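Endonuclease V (Streptomyces avermitilis, PDB 3GOC) is a DNA repair endonuclease that uses magnesium and probably nicks DNA at the second phosphodiester bond 3' to a deoxyinosine, leaving the lesion in place. Local coordinates at residues G9-E14 / L89-I94; D22-R27 / A127-V132; T96-L101 / V132-P137. One frame throughout, in Å; residues are numbered along the deposited sequence.

From the N terminus, the loop 9-14 comes first, followed by helix 14-24. Contact 1 brings that loop against residues 89-94, the turn leading into helix 94-102. Between them the chain has run through the three antiparallel strands 41-49, 55-64 and 70-79. Contact 2 starts inside the loop of contact 1, at 22-27, and ends beyond it on helix 126-134, so the two cross. Contact 3 closes the shorter loop between helices 94-102 and 126-134. It follows contact 1 in series and crosses contact 2, with which it shares V132. Together the three tie the N-terminal loop and helix 14-24 to the two helices 94-102 and 126-134 that pack on the central sheet.

Contact 1 of 3, residues G9-E14 / L89-I94; sequences GWPATE and LAFREI
W10 gives its indole N-H to the backbone carbonyl of F91, with W10 NE1 3.0 Å from F91 O and an N-H...O angle of 152°. The donor lies in the carbonyl plane, on a lone pair, while the oxygen is slightly tilted from the indole plane. With CG anti to the backbone N (chi1 -161°), the indole reaches across to 89-94. Its six-membered ring then meets two apolar groups. W10 CZ2 lies 3.9 Å from F91 CD2, and W10 CH2 lies 4.0 Å from I94 CG2. The six-membered ring of W10 and the ring of F91 are inclined at 59°. P11 adds a third contact, with P11 CG 3.9 Å from F91 CE2. P11 CD also sits over one face of the indole, near its rim, so the N-H bond and the proline probably both restrain the ring's rotation.

The carbonyl of F91 has a second donor in S81 OG. The 89-94 turn is itself braced, because A90 O accepts from both E93 N and I94 N. E93 is the N-cap residue of helix 94-102, and T13 caps helix 14-24 through E16 N. The F91 ring packs on A17, V20 and Q21 of helix 14-24 and meets H129 of helix 126-134 edge-to-face. I94 packs on H129 and L133 of that same helix.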
loop_
_atom_site.group_PDB
_atom_site.type_symbol
_atom_site.label_atom_id
_atom_site.label_comp_id
_atom_site.label_asym_id
_atom_site.label_seq_id
_atom_site.Cartn_x
_atom_site.Cartn_y
_atom_site.Cartn_z
ATOM N N GLY A 9 16.825 -33.843 -14.698
ATOM C CA GLY A 9 16.778 -34.289 -13.313
ATOM C C GLY A 9 15.583 -33.829 -12.493
ATOM O O GLY A 9 15.509 -34.092 -11.286
ATOM N N TRP A 10 14.640 -33.145 -13.131
ATOM C CA TRP A 10 13.445 -32.653 -12.440
ATOM C C TRP A 10 12.722 -33.819 -11.770
ATOM O O TRP A 10 12.727 -34.936 -12.290
ATOM C CB TRP A 10 12.510 -31.984 -13.456
ATOM C CG TRP A 10 11.497 -31.063 -12.860
ATOM C CD1 TRP A 10 10.143 -31.239 -12.827
ATOM C CD2 TRP A 10 11.752 -29.788 -12.263
ATOM N NE1 TRP A 10 9.535 -30.144 -12.247
ATOM C CE2 TRP A 10 10.502 -29.238 -11.891
ATOM C CE3 TRP A 10 12.918 -29.053 -11.998
ATOM C CZ2 TRP A 10 10.382 -27.990 -11.284
ATOM C CZ3 TRP A 10 12.798 -27.805 -11.389
ATOM C CH2 TRP A 10 11.536 -27.290 -11.037
ATOM N N PRO A 11 12.102 -33.585 -10.601
ATOM C CA PRO A 11 11.384 -34.652 -9.900
ATOM C C PRO A 11 10.404 -35.394 -10.809
ATOM O O PRO A 11 9.682 -34.778 -11.594
ATOM C CB PRO A 11 10.654 -33.901 -8.792
ATOM C CG PRO A 11 11.601 -32.816 -8.452
ATOM C CD PRO A 11 12.066 -32.335 -9.822
ATOM N N ALA A 12 10.377 -36.716 -10.686
ATOM C CA ALA A 12 9.484 -37.534 -11.488
ATOM C C ALA A 12 8.508 -38.317 -10.609
ATOM O O ALA A 12 7.604 -38.976 -11.120
ATOM C CB ALA A 12 10.291 -38.487 -12.358
ATOM N N THR A 13 8.692 -38.249 -9.292
ATOM C CA THR A 13 7.812 -38.944 -8.354
ATOM C C THR A 13 7.383 -37.985 -7.246
ATOM O O THR A 13 8.036 -36.968 -7.009
ATOM C CB THR A 13 8.511 -40.151 -7.691
ATOM O OG1 THR A 13 9.484 -39.685 -6.747
ATOM C CG2 THR A 13 9.201 -41.015 -8.739
ATOM N N GLU A 14 6.285 -38.301 -6.565
ATOM C CA GLU A 14 5.817 -37.435 -5.490
ATOM C C GLU A 14 6.809 -37.410 -4.335
ATOM O O GLU A 14 6.987 -36.377 -3.686
ATOM C CB GLU A 14 4.448 -37.889 -4.979
ATOM C CG GLU A 14 3.373 -37.951 -6.053
ATOM C CD GLU A 14 1.998 -38.250 -5.489
ATOM O OE1 GLU A 14 1.144 -38.756 -6.247
ATOM O OE2 GLU A 14 1.764 -37.966 -4.295
ATOM N N LEU A 89 1.630 -28.767 -7.145
ATOM C CA LEU A 89 1.273 -28.107 -8.391
ATOM C C LEU A 89 2.345 -27.200 -8.986
ATOM O O LEU A 89 2.409 -27.031 -10.205
ATOM C CB LEU A 89 -0.025 -27.323 -8.200
ATOM C CG LEU A 89 -1.250 -28.171 -7.840
ATOM C CD1 LEU A 89 -2.473 -27.276 -7.787
ATOM C CD2 LEU A 89 -1.441 -29.272 -8.868
ATOM N N ALA A 90 3.192 -26.625 -8.140
ATOM C CA ALA A 90 4.242 -25.740 -8.626
ATOM C C ALA A 90 5.253 -26.468 -9.503
ATOM O O ALA A 90 5.886 -25.858 -10.370
ATOM C CB ALA A 90 4.960 -25.082 -7.460
ATOM N N PHE A 91 5.421 -27.765 -9.278
ATOM C CA PHE A 91 6.381 -28.511 -10.080
ATOM C C PHE A 91 5.994 -28.624 -11.546
ATOM O O PHE A 91 6.804 -29.034 -12.378
ATOM C CB PHE A 91 6.629 -29.895 -9.482
ATOM C CG PHE A 91 7.416 -29.852 -8.207
ATOM C CD1 PHE A 91 6.772 -29.710 -6.978
ATOM C CD2 PHE A 91 8.809 -29.904 -8.236
ATOM C CE1 PHE A 91 7.506 -29.613 -5.793
ATOM C CE2 PHE A 91 9.554 -29.808 -7.064
ATOM C CZ PHE A 91 8.902 -29.664 -5.836
ATOM N N ARG A 92 4.763 -28.242 -11.869
ATOM C CA ARG A 92 4.291 -28.283 -13.247
ATOM C C ARG A 92 4.675 -27.032 -14.031
ATOM O O ARG A 92 4.835 -27.089 -15.249
ATOM C CB ARG A 92 2.762 -28.368 -13.297
ATOM C CG ARG A 92 2.122 -29.495 -12.523
ATOM C CD ARG A 92 0.610 -29.423 -12.693
ATOM N NE ARG A 92 0.071 -28.184 -12.129
ATOM C CZ ARG A 92 -1.139 -27.695 -12.397
ATOM N NH1 ARG A 92 -1.949 -28.332 -13.231
ATOM N NH2 ARG A 92 -1.546 -26.573 -11.820
ATOM N N GLU A 93 4.839 -25.912 -13.326
ATOM C CA GLU A 93 5.079 -24.626 -13.975
ATOM C C GLU A 93 6.311 -23.814 -13.633
ATOM O O GLU A 93 6.621 -22.866 -14.349
ATOM C CB GLU A 93 3.859 -23.740 -13.738
ATOM C CG GLU A 93 3.570 -23.525 -12.264
ATOM C CD GLU A 93 2.296 -22.752 -12.021
ATOM O OE1 GLU A 93 2.372 -21.530 -11.766
ATOM O OE2 GLU A 93 1.224 -23.379 -12.092
ATOM N N ILE A 94 7.015 -24.159 -12.563
ATOM C CA ILE A 94 8.190 -23.386 -12.188
ATOM C C ILE A 94 9.200 -23.151 -13.312
ATOM O O ILE A 94 9.647 -22.024 -13.510
ATOM C CB ILE A 94 8.859 -24.018 -10.958
ATOM C CG1 ILE A 94 8.034 -23.653 -9.723
ATOM C CG2 ILE A 94 10.293 -23.544 -10.803
ATOM C CD1 ILE A 94 8.198 -24.607 -8.591
#

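Contact 2 of 3, residues D22-R27 / A127-V132; sequences DELRGR and ASHLGV
V132 of helix 126-134 meets L24 of helix 14-24 and R27, a few residues further on, and the contact across the segments is van der Waals throughout. The closest approach is tight: V132 CG1 is 3.4 Å from R27 CB. R27 is bent at its second and third torsions (chi2 -131°, chi3 -77°), which folds the chain back over the valine in this crystal, where R27 also touches a neighbouring molecule. One face of the guanidinium therefore lies on V132 CG1, with R27 NE 3.5 Å from that methyl. The two methyls of V132 also straddle a backbone oxygen, since L24 O is 3.8 Å from both V132 CG1 and V132 CG2.

A second van der Waals touch lies one helical turn earlier. L24 CD1 comes within 3.9 Å of H129 NE2, and the two side chains meet at a slant. The H129 ring also touches the ring of F124, whose plane is inclined to it at about 35°.

Polar bonds stay within each segment or go elsewhere. L24 O accepts from R27 N at 2.9 Å. R25 NH1 forms a salt bridge with D22 OD1 at 2.9 Å, approaching from above the carboxylate plane. D22 OD1 also pairs with R122 NE, so two arginines share this oxygen.

No hydrogen bond crosses between the two segments. Close shape matching around V132 joins them, while the charged end of R27 stays at the exposed margin and contributes mainly its aliphatic part and one flat face.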
loop_
_atom_site.group_PDB
_atom_site.type_symbol
_atom_site.label_atom_id
_atom_site.label_comp_id
_atom_site.label_asym_id
_atom_site.label_seq_id
_atom_site.Cartn_x
_atom_site.Cartn_y
_atom_site.Cartn_z
ATOM N N ASP A 22 10.865 -29.958 1.098
ATOM C CA ASP A 22 11.399 -29.923 2.456
ATOM C C ASP A 22 12.836 -29.407 2.504
ATOM O O ASP A 22 13.250 -28.803 3.493
ATOM C CB ASP A 22 11.319 -31.307 3.107
ATOM C CG ASP A 22 9.887 -31.766 3.326
ATOM O OD1 ASP A 22 8.996 -30.900 3.469
ATOM O OD2 ASP A 22 9.656 -32.990 3.372
ATOM N N GLU A 23 13.589 -29.635 1.436
ATOM C CA GLU A 23 14.974 -29.189 1.380
ATOM C C GLU A 23 15.091 -27.702 1.045
ATOM O O GLU A 23 15.875 -26.982 1.665
ATOM C CB GLU A 23 15.743 -30.028 0.360
ATOM C CG GLU A 23 15.831 -31.501 0.749
ATOM C CD GLU A 23 16.205 -32.410 -0.408
ATOM O OE1 GLU A 23 16.308 -33.639 -0.197
ATOM O OE2 GLU A 23 16.393 -31.901 -1.533
ATOM N N LEU A 24 14.304 -27.243 0.076
ATOM C CA LEU A 24 14.342 -25.841 -0.331
ATOM C C LEU A 24 13.649 -24.889 0.645
ATOM O O LEU A 24 13.955 -23.694 0.671
ATOM C CB LEU A 24 13.725 -25.674 -1.725
ATOM C CG LEU A 24 14.494 -26.265 -2.910
ATOM C CD1 LEU A 24 13.737 -25.985 -4.201
ATOM C CD2 LEU A 24 15.894 -25.660 -2.971
ATOM N N ARG A 25 12.726 -25.411 1.445
ATOM C CA ARG A 25 12.001 -24.581 2.403
ATOM C C ARG A 25 12.968 -23.951 3.398
ATOM O O ARG A 25 12.697 -22.883 3.945
ATOM C CB ARG A 25 10.968 -25.413 3.161
ATOM C CG ARG A 25 9.950 -24.579 3.921
ATOM C CD ARG A 25 9.430 -25.314 5.147
ATOM N NE ARG A 25 9.110 -26.711 4.860
ATOM C CZ ARG A 25 8.624 -27.562 5.757
ATOM N NH1 ARG A 25 8.365 -28.815 5.411
ATOM N NH2 ARG A 25 8.395 -27.158 6.999
ATOM N N GLY A 26 14.093 -24.623 3.627
ATOM C CA GLY A 26 15.085 -24.118 4.558
ATOM C C GLY A 26 15.787 -22.862 4.079
ATOM O O GLY A 26 16.524 -22.229 4.836
ATOM N N ARG A 27 15.567 -22.494 2.822
ATOM C CA ARG A 27 16.193 -21.300 2.275
ATOM C C ARG A 27 15.260 -20.094 2.363
ATOM O O ARG A 27 15.672 -18.967 2.100
ATOM C CB ARG A 27 16.612 -21.542 0.820
ATOM C CG ARG A 27 17.694 -22.608 0.668
ATOM C CD ARG A 27 18.828 -22.131 -0.224
ATOM N NE ARG A 27 18.491 -22.178 -1.642
ATOM C CZ ARG A 27 18.390 -23.301 -2.345
ATOM N NH1 ARG A 27 18.079 -23.255 -3.635
ATOM N NH2 ARG A 27 18.611 -24.469 -1.759
ATOM N N ALA A 127 4.772 -19.224 -4.560
ATOM C CA ALA A 127 5.498 -18.008 -4.240
ATOM C C ALA A 127 6.793 -18.259 -3.472
ATOM O O ALA A 127 7.812 -17.620 -3.742
ATOM C CB ALA A 127 4.602 -17.045 -3.466
ATOM N N SER A 128 6.766 -19.182 -2.520
ATOM C CA SER A 128 7.969 -19.467 -1.744
ATOM C C SER A 128 9.002 -20.219 -2.578
ATOM O O SER A 128 10.203 -19.959 -2.488
ATOM C CB SER A 128 7.613 -20.282 -0.500
ATOM O OG SER A 128 6.824 -19.513 0.388
ATOM N N HIS A 129 8.516 -21.143 -3.395
ATOM C CA HIS A 129 9.357 -21.954 -4.263
ATOM C C HIS A 129 10.059 -21.047 -5.274
ATOM O O HIS A 129 11.272 -21.145 -5.483
ATOM C CB HIS A 129 8.470 -22.991 -4.959
ATOM C CG HIS A 129 9.214 -24.142 -5.562
ATOM N ND1 HIS A 129 8.621 -25.369 -5.778
ATOM C CD2 HIS A 129 10.477 -24.249 -6.037
ATOM C CE1 HIS A 129 9.487 -26.181 -6.360
ATOM N NE2 HIS A 129 10.621 -25.525 -6.530
ATOM N N LEU A 130 9.298 -20.141 -5.882
ATOM C CA LEU A 130 9.860 -19.218 -6.866
ATOM C C LEU A 130 10.837 -18.256 -6.188
ATOM O O LEU A 130 11.886 -17.921 -6.742
ATOM C CB LEU A 130 8.735 -18.430 -7.543
ATOM C CG LEU A 130 9.136 -17.434 -8.631
ATOM C CD1 LEU A 130 9.703 -18.173 -9.843
ATOM C CD2 LEU A 130 7.910 -16.621 -9.031
ATOM N N GLY A 131 10.484 -17.824 -4.982
ATOM C CA GLY A 131 11.339 -16.909 -4.244
ATOM C C GLY A 131 12.717 -17.482 -3.960
ATOM O O GLY A 131 13.743 -16.844 -4.208
ATOM N N VAL A 132 12.752 -18.700 -3.437
ATOM C CA VAL A 132 14.024 -19.335 -3.123
ATOM C C VAL A 132 14.879 -19.625 -4.361
ATOM O O VAL A 132 16.105 -19.498 -4.317
ATOM C CB VAL A 132 13.801 -20.634 -2.318
ATOM C CG1 VAL A 132 15.112 -21.404 -2.181
ATOM C CG2 VAL A 132 13.257 -20.279 -0.937
#

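Contact 3 of 3, residues T96-L101 / V132-P137; sequences TVLAAL and VLTGLP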
loop_
_atom_site.group_PDB
_atom_site.type_symbol
_atom_site.label_atom_id
_atom_site.label_comp_id
_atom_site.label_asym_id
_atom_site.label_seq_id
_atom_site.Cartn_x
_atom_site.Cartn_y
_atom_site.Cartn_z
ATOM N N THR A 96 8.812 -22.928 -16.494
ATOM C CA THR A 96 8.280 -21.982 -17.466
ATOM C C THR A 96 8.172 -20.574 -16.885
ATOM O O THR A 96 8.371 -19.590 -17.596
ATOM C CB THR A 96 6.909 -22.467 -17.994
ATOM O OG1 THR A 96 7.060 -23.785 -18.536
ATOM C CG2 THR A 96 6.399 -21.550 -19.093
ATOM N N VAL A 97 7.856 -20.481 -15.597
ATOM C CA VAL A 97 7.760 -19.185 -14.929
ATOM C C VAL A 97 9.157 -18.566 -14.869
ATOM O O VAL A 97 9.330 -17.366 -15.112
ATOM C CB VAL A 97 7.197 -19.332 -13.493
ATOM C CG1 VAL A 97 7.273 -17.999 -12.753
ATOM C CG2 VAL A 97 5.753 -19.805 -13.558
ATOM N N LEU A 98 10.155 -19.385 -14.544
ATOM C CA LEU A 98 11.531 -18.890 -14.483
ATOM C C LEU A 98 11.944 -18.377 -15.860
ATOM O O LEU A 98 12.641 -17.371 -15.968
ATOM C CB LEU A 98 12.483 -20.006 -14.028
ATOM C CG LEU A 98 12.350 -20.439 -12.562
ATOM C CD1 LEU A 98 13.209 -21.670 -12.324
ATOM C CD2 LEU A 98 12.760 -19.304 -11.634
ATOM N N ALA A 99 11.495 -19.059 -16.912
ATOM C CA ALA A 99 11.827 -18.662 -18.278
ATOM C C ALA A 99 11.202 -17.317 -18.647
ATOM O O ALA A 99 11.827 -16.486 -19.318
ATOM C CB ALA A 99 11.377 -19.741 -19.260
ATOM N N ALA A 100 9.962 -17.096 -18.225
ATOM C CA ALA A 100 9.303 -15.830 -18.525
ATOM C C ALA A 100 10.031 -14.700 -17.807
ATOM O O ALA A 100 10.247 -13.631 -18.379
ATOM C CB ALA A 100 7.830 -15.875 -18.100
ATOM N N LEU A 101 10.408 -14.926 -16.550
ATOM C CA LEU A 101 11.123 -13.890 -15.801
ATOM C C LEU A 101 12.471 -13.610 -16.451
ATOM O O LEU A 101 12.882 -12.454 -16.580
ATOM C CB LEU A 101 11.331 -14.330 -14.345
ATOM C CG LEU A 101 10.068 -14.372 -13.477
ATOM C CD1 LEU A 101 10.359 -15.176 -12.226
ATOM C CD2 LEU A 101 9.618 -12.958 -13.120
ATOM N N VAL A 132 12.752 -18.700 -3.437
ATOM C CA VAL A 132 14.024 -19.335 -3.123
ATOM C C VAL A 132 14.879 -19.625 -4.361
ATOM O O VAL A 132 16.105 -19.498 -4.317
ATOM C CB VAL A 132 13.801 -20.634 -2.318
ATOM C CG1 VAL A 132 15.112 -21.404 -2.181
ATOM C CG2 VAL A 132 13.257 -20.279 -0.937
ATOM N N LEU A 133 14.244 -20.003 -5.468
ATOM C CA LEU A 133 14.999 -20.294 -6.686
ATOM C C LEU A 133 15.574 -19.040 -7.341
ATOM O O LEU A 133 16.668 -19.077 -7.906
ATOM C CB LEU A 133 14.121 -21.034 -7.697
ATOM C CG LEU A 133 13.684 -22.447 -7.298
ATOM C CD1 LEU A 133 12.801 -23.028 -8.390
ATOM C CD2 LEU A 133 14.906 -23.326 -7.074
ATOM N N THR A 134 14.836 -17.936 -7.268
ATOM C CA THR A 134 15.279 -16.682 -7.871
ATOM C C THR A 134 16.075 -15.827 -6.900
ATOM O O THR A 134 16.871 -14.980 -7.315
ATOM C CB THR A 134 14.091 -15.822 -8.342
ATOM O OG1 THR A 134 13.271 -15.485 -7.216
ATOM C CG2 THR A 134 13.257 -16.570 -9.375
ATOM N N GLY A 135 15.853 -16.056 -5.611
ATOM C CA GLY A 135 16.518 -15.278 -4.584
ATOM C C GLY A 135 15.843 -13.926 -4.421
ATOM O O GLY A 135 16.322 -13.077 -3.675
ATOM N N LEU A 136 14.711 -13.732 -5.093
ATOM C CA LEU A 136 14.000 -12.456 -5.048
ATOM C C LEU A 136 12.804 -12.415 -4.106
ATOM O O LEU A 136 12.243 -13.447 -3.750
ATOM C CB LEU A 136 13.527 -12.093 -6.458
ATOM C CG LEU A 136 14.631 -12.065 -7.524
ATOM C CD1 LEU A 136 14.003 -11.947 -8.904
ATOM C CD2 LEU A 136 15.593 -10.909 -7.259
ATOM N N PRO A 137 12.407 -11.207 -3.680
ATOM C CA PRO A 137 11.267 -11.019 -2.782
ATOM C C PRO A 137 10.006 -11.442 -3.523
ATOM O O PRO A 137 9.784 -11.038 -4.666
ATOM C CB PRO A 137 11.274 -9.516 -2.523
ATOM C CG PRO A 137 12.701 -9.142 -2.696
ATOM C CD PRO A 137 13.106 -9.930 -3.903
#
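This contact lies at the C-terminal end of helix 126-134, the connecting helix of the beta-alpha-beta unit formed by the parallel strands 110-114 and 138-142. From the neighbouring helix 94-102, L98 packs against L133 and T134, and L101 against T134. The two methyls of L98 divide the work. L98 CD2 is 3.6 Å from T134 CG2, and L98 CD1 is 4.2 Å from L133 CD1. The leucines L98 and L133 cross at about a right angle. L101 adds a looser touch on the same threonine methyl, with L101 CD1 4.3 Å from T134 CG2.

The branching of T134 separates its two roles. CG2 is anti to the carbonyl carbon and faces the leucines. OG1 lies between the backbone N and the carbonyl carbon (chi1 61°) and takes part in the helix end. There it accepts from L136 N at 3.1 Å, with an N-H...O angle of 159°, which makes an ST turn. The same hydroxyl bonds to L130 O in the preceding turn. G135 then leaves the helix with positive phi (79°), and the chain passes into strand 138-142.

L130 packs on V97, L98 and L101, extending the apolar seam toward the sheet. The side chain of L101 is about 11 Å from that of the magnesium ligand D46. Methyl packing alone joins the two segments, and the hydroxyl of T134 is used within its own helix end, on L130 O and L136 N.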